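Local coordinates for protein uricase (PDB 4R8X) that catalyses the oxidation of urate, the first step on the route from urate to (S)-allantoin in purine degradation, at residues D120-T125 with V129-L134; E35-I40 with L134-S139. One frame throughout, in Å; residues are numbered along the deposited sequence.

Contact 1. Residues D120-T125 with V129-L134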
# COMPACT_ATOMS: atom_id res chain seq x y z
N ASP D 120 -23.39 4.60 6.56
CA ASP D 120 -24.47 4.18 7.44
C ASP D 120 -24.60 2.66 7.38
O ASP D 120 -24.45 2.06 6.31
CB ASP D 120 -25.80 4.78 6.99
CG ASP D 120 -25.83 6.28 7.10
OD1 ASP D 120 -26.80 6.87 6.59
OD2 ASP D 120 -24.90 6.87 7.70
N ILE D 121 -24.87 2.04 8.52
CA ILE D 121 -25.01 0.59 8.59
C ILE D 121 -26.31 0.16 9.26
O ILE D 121 -26.93 0.92 10.00
CB ILE D 121 -23.82 -0.05 9.31
CG1 ILE D 121 -23.82 0.35 10.79
CG2 ILE D 121 -22.51 0.34 8.64
CD1 ILE D 121 -22.98 -0.56 11.65
N GLN D 122 -26.71 -1.08 9.00
CA GLN D 122 -27.92 -1.66 9.56
C GLN D 122 -27.59 -2.46 10.82
O GLN D 122 -26.66 -3.26 10.83
CB GLN D 122 -28.59 -2.57 8.53
CG GLN D 122 -29.03 -1.83 7.26
CD GLN D 122 -30.03 -0.73 7.55
OE1 GLN D 122 -31.15 -0.99 7.98
NE2 GLN D 122 -29.63 0.51 7.31
N VAL D 123 -28.36 -2.22 11.88
CA VAL D 123 -28.21 -2.97 13.13
C VAL D 123 -29.56 -3.52 13.59
O VAL D 123 -30.61 -2.89 13.40
CB VAL D 123 -27.60 -2.12 14.26
CG1 VAL D 123 -26.13 -1.80 13.98
CG2 VAL D 123 -28.41 -0.83 14.51
N GLY D 124 -29.53 -4.70 14.19
CA GLY D 124 -30.70 -5.29 14.80
C GLY D 124 -30.93 -4.66 16.16
O GLY D 124 -29.99 -4.52 16.95
N THR D 125 -32.17 -4.27 16.43
CA THR D 125 -32.53 -3.67 17.70
C THR D 125 -33.89 -4.21 18.10
O THR D 125 -34.48 -5.02 17.39
CB THR D 125 -32.64 -2.13 17.60
OG1 THR D 125 -33.82 -1.79 16.86
CG2 THR D 125 -31.40 -1.53 16.92
N VAL D 129 -34.50 -4.36 12.40
CA VAL D 129 -33.27 -3.93 11.76
C VAL D 129 -33.42 -2.51 11.22
O VAL D 129 -34.29 -2.24 10.39
CB VAL D 129 -32.86 -4.91 10.66
CG1 VAL D 129 -31.61 -4.41 9.96
CG2 VAL D 129 -32.62 -6.29 11.25
N VAL D 130 -32.58 -1.61 11.72
CA VAL D 130 -32.67 -0.20 11.36
C VAL D 130 -31.28 0.38 11.14
O VAL D 130 -30.25 -0.24 11.45
CB VAL D 130 -33.37 0.63 12.47
CG1 VAL D 130 -34.78 0.12 12.73
CG2 VAL D 130 -32.54 0.62 13.74
N THR D 131 -31.24 1.59 10.60
CA THR D 131 -29.99 2.28 10.41
C THR D 131 -29.51 2.82 11.75
O THR D 131 -30.26 3.49 12.46
CB THR D 131 -30.16 3.47 9.45
OG1 THR D 131 -30.68 2.99 8.20
CG2 THR D 131 -28.82 4.13 9.21
N SER D 132 -28.26 2.53 12.10
CA SER D 132 -27.72 3.04 13.35
C SER D 132 -27.46 4.54 13.28
O SER D 132 -27.00 5.03 12.27
CB SER D 132 -26.41 2.34 13.71
OG SER D 132 -25.90 2.84 14.94
N ASP D 133 -27.75 5.24 14.37
CA ASP D 133 -27.39 6.65 14.47
C ASP D 133 -26.15 6.80 15.34
O ASP D 133 -25.72 7.91 15.64
CB ASP D 133 -28.55 7.48 15.02
CG ASP D 133 -29.01 7.01 16.39
OD1 ASP D 133 -28.66 5.89 16.80
OD2 ASP D 133 -29.74 7.78 17.06
N LEU D 134 -25.57 5.67 15.74
CA LEU D 134 -24.43 5.66 16.65
C LEU D 134 -23.18 5.05 16.03
O LEU D 134 -22.07 5.51 16.27
CB LEU D 134 -24.77 4.87 17.91
CG LEU D 134 -25.94 5.40 18.74
CD1 LEU D 134 -26.20 4.46 19.90
CD2 LEU D 134 -25.62 6.79 19.22
O HOH W 1 -25.04 3.80 10.69
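V123 and V130 form the hydrogen-bonded pair of a beta hairpin in which the end of strand 108-125 folds back as the short strand 130-132. V123 N donates to V130 O at 2.8 Å, and V130 N returns a bond to V123 O at 2.9 Å. Two residues further from the turn, S132 N donates to I121 O at 3.0 Å. Q122 and T131 lie between these bonds as a non-hydrogen-bonded pair, and G124 with V129 is another beyond V123-V130, toward the turn; both pairs are on the same face of the sheet. Here the strands come close enough for CA-H...O contacts, such as Q122 CA to V130 O at 3.3 Å.

On the face of Q122 and T131, the glutamine CG stands anti to the carbonyl carbon (chi1 -62°) and the chain bends at chi2 (-60°). This swings its amide across the partner strand, where NE2 donates to T131 OG1 at 2.8 Å, with the hydroxyl close to the amide plane. Nearer the backbone, Q122 CB packs on V129 CG1. T131 CG2, anti to the backbone N, lies against D120 CB at 3.8 Å; D120 OD2 has its partner in H37.

V123 and V130 point to the other face. V123 CG2 leans on S132 CB, while V130 CG2 meets T125 CG2 roughly at a right angle. T125 OG1 binds K127 N and G128 O in the connecting turn.

Where the strands part, a water bridges the backbone, accepting from I121 N and donating to S132 O. A233 and S234 of the second subunit pack on I121 and V123. S132 OG, anti to its own N (chi1 -179°), hydrogen-bonds to H237 ND1 of that subunit and also accepts from L134 N at 3.0 Å, closing an ST turn.

Contact 2. Residues E35-I40 with L134-S139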
# COMPACT_ATOMS: atom_id res chain seq x y z
N GLU D 35 -30.10 13.92 1.17
CA GLU D 35 -29.55 14.55 2.36
C GLU D 35 -28.32 13.81 2.85
O GLU D 35 -28.19 12.60 2.66
CB GLU D 35 -30.59 14.63 3.49
CG GLU D 35 -31.03 13.29 4.04
CD GLU D 35 -32.01 13.41 5.20
OE1 GLU D 35 -32.54 12.36 5.63
OE2 GLU D 35 -32.24 14.54 5.70
N LYS D 36 -27.41 14.55 3.46
CA LYS D 36 -26.22 13.95 4.03
C LYS D 36 -26.14 14.44 5.47
O LYS D 36 -25.91 15.62 5.71
CB LYS D 36 -24.98 14.36 3.23
CG LYS D 36 -23.69 13.64 3.62
CD LYS D 36 -22.61 13.84 2.56
CE LYS D 36 -21.33 13.10 2.92
NZ LYS D 36 -20.34 13.12 1.80
N HIS D 37 -26.36 13.54 6.42
CA HIS D 37 -26.60 13.96 7.79
C HIS D 37 -25.41 14.62 8.49
O HIS D 37 -25.61 15.37 9.43
CB HIS D 37 -27.18 12.80 8.63
CG HIS D 37 -26.34 11.57 8.65
ND1 HIS D 37 -25.18 11.48 9.40
CD2 HIS D 37 -26.50 10.37 8.05
CE1 HIS D 37 -24.66 10.27 9.24
NE2 HIS D 37 -25.44 9.58 8.42
N ASN D 38 -24.19 14.33 8.04
CA ASN D 38 -22.98 14.97 8.59
C ASN D 38 -22.71 14.69 10.07
O ASN D 38 -22.06 15.49 10.75
CB ASN D 38 -22.94 16.47 8.32
CG ASN D 38 -22.70 16.81 6.85
OD1 ASN D 38 -22.10 16.03 6.11
ND2 ASN D 38 -23.17 17.99 6.42
N THR D 39 -23.21 13.56 10.57
CA THR D 39 -22.89 13.13 11.93
C THR D 39 -21.38 13.06 12.12
O THR D 39 -20.86 13.47 13.15
CB THR D 39 -23.55 11.79 12.25
OG1 THR D 39 -24.97 11.94 12.19
CG2 THR D 39 -23.17 11.30 13.65
N ILE D 40 -20.69 12.56 11.10
CA ILE D 40 -19.25 12.73 11.01
C ILE D 40 -18.98 13.52 9.74
O ILE D 40 -19.48 13.18 8.65
CB ILE D 40 -18.51 11.38 10.99
CG1 ILE D 40 -18.76 10.63 12.30
CG2 ILE D 40 -17.01 11.60 10.80
CD1 ILE D 40 -18.39 9.15 12.26
N LEU D 134 -25.57 5.67 15.74
CA LEU D 134 -24.43 5.66 16.65
C LEU D 134 -23.18 5.05 16.03
O LEU D 134 -22.07 5.51 16.27
CB LEU D 134 -24.77 4.87 17.91
CG LEU D 134 -25.94 5.40 18.74
CD1 LEU D 134 -26.20 4.46 19.90
CD2 LEU D 134 -25.62 6.79 19.22
N VAL D 135 -23.37 3.99 15.26
CA VAL D 135 -22.24 3.24 14.74
C VAL D 135 -22.17 3.38 13.23
O VAL D 135 -23.20 3.28 12.55
CB VAL D 135 -22.34 1.75 15.14
CG1 VAL D 135 -21.21 0.93 14.50
CG2 VAL D 135 -22.29 1.64 16.65
N PHE D 136 -20.97 3.63 12.73
CA PHE D 136 -20.73 3.82 11.29
C PHE D 136 -19.52 3.04 10.84
O PHE D 136 -18.57 2.86 11.60
CB PHE D 136 -20.57 5.31 10.97
CG PHE D 136 -21.72 6.15 11.42
CD1 PHE D 136 -22.83 6.34 10.59
CD2 PHE D 136 -21.73 6.74 12.68
CE1 PHE D 136 -23.91 7.11 11.01
CE2 PHE D 136 -22.81 7.51 13.11
CZ PHE D 136 -23.90 7.70 12.26
N ARG D 137 -19.56 2.55 9.61
CA ARG D 137 -18.42 1.87 9.02
C ARG D 137 -17.48 2.84 8.34
O ARG D 137 -17.92 3.65 7.52
CB ARG D 137 -18.89 0.85 7.99
CG ARG D 137 -17.75 0.34 7.14
CD ARG D 137 -18.17 -0.80 6.19
NE ARG D 137 -19.10 -0.39 5.15
CZ ARG D 137 -19.58 -1.22 4.23
NH1 ARG D 137 -19.23 -2.50 4.26
NH2 ARG D 137 -20.42 -0.79 3.31
N LYS D 138 -16.19 2.79 8.65
CA LYS D 138 -15.22 3.54 7.88
C LYS D 138 -15.14 2.96 6.48
O LYS D 138 -14.75 1.81 6.32
CB LYS D 138 -13.84 3.45 8.50
CG LYS D 138 -12.77 4.07 7.65
CD LYS D 138 -12.88 5.56 7.73
CE LYS D 138 -11.95 6.24 6.71
NZ LYS D 138 -12.49 6.37 5.34
N SER D 139 -15.48 3.74 5.47
CA SER D 139 -15.48 3.21 4.12
C SER D 139 -14.17 3.43 3.38
O SER D 139 -13.63 4.54 3.36
CB SER D 139 -16.60 3.81 3.29
OG SER D 139 -16.51 3.29 1.97
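H37 meets F136 obliquely, with H37 CE1 3.7 Å from F136 CE1. The two rings are inclined at 37° and their centroids stand 5.6 Å apart. The first torsion of the histidine matters here: at chi1 57° its CG sits between the backbone N and the carbonyl carbon, which leaves ND1 within reach of T39 N. Polar contacts at two corners hold the ring's rotation. T39 N donates to H37 ND1 at 3.1 Å, nearly straight and tilted slightly from the ring plane, and NE2 has D120 as its partner. H37 ND1 also lies near T39 OG1, but the angle is poor and any bond there is weak and doubtful.

At T39 the methyl does most of the touching. CG2, anti to the backbone N, reaches F136 CE2 at 3.8 Å and stays almost as near to CZ, the threonine crossing the phenylalanine at about a right angle. I40 follows with CD1, which lies 4.1 Å from F136 CD2. Three neighbours thus touch successive parts of one phenyl ring, H37 at CE1 and CZ, T39 at CZ and CE2, I40 at CD2. The contact has no hydrogen bond across it and is carried by this buried ring.

Its surroundings are mainly strands. I40 begins strand 40-50, K36 pairs with L22 in a small two-stranded sheet, and the K36 amine forms salt bridges with E115 on strand 108-125 and E226 on helix 225-238. Strand 135-138 bonds to strand 108-125 through R137 and D119, and V135, F136 and R137 also pair with an antiparallel strand of the second subunit, carrying the sheet across the interface.

Both contacts reach the large antiparallel sheet, where strands 108-125 and 135-138 are neighbours, and the chain passes directly from one to the other through L134. Both are partly buried, but contact 1 carries exposed D120, Q122 and T131, while contact 2 closes round the buried F136. The centre of contact 1 is about 27 Å from the centre of the chain, that of contact 2 about 18 Å. Contact 1 relies on backbone bonds within a hairpin; contact 2 joins distant parts of the sequence by side chains alone. A probable hydrogen bond, D120 OD2 to H37 NE2 at 2.9 Å, ties them together, and both touch the second subunit.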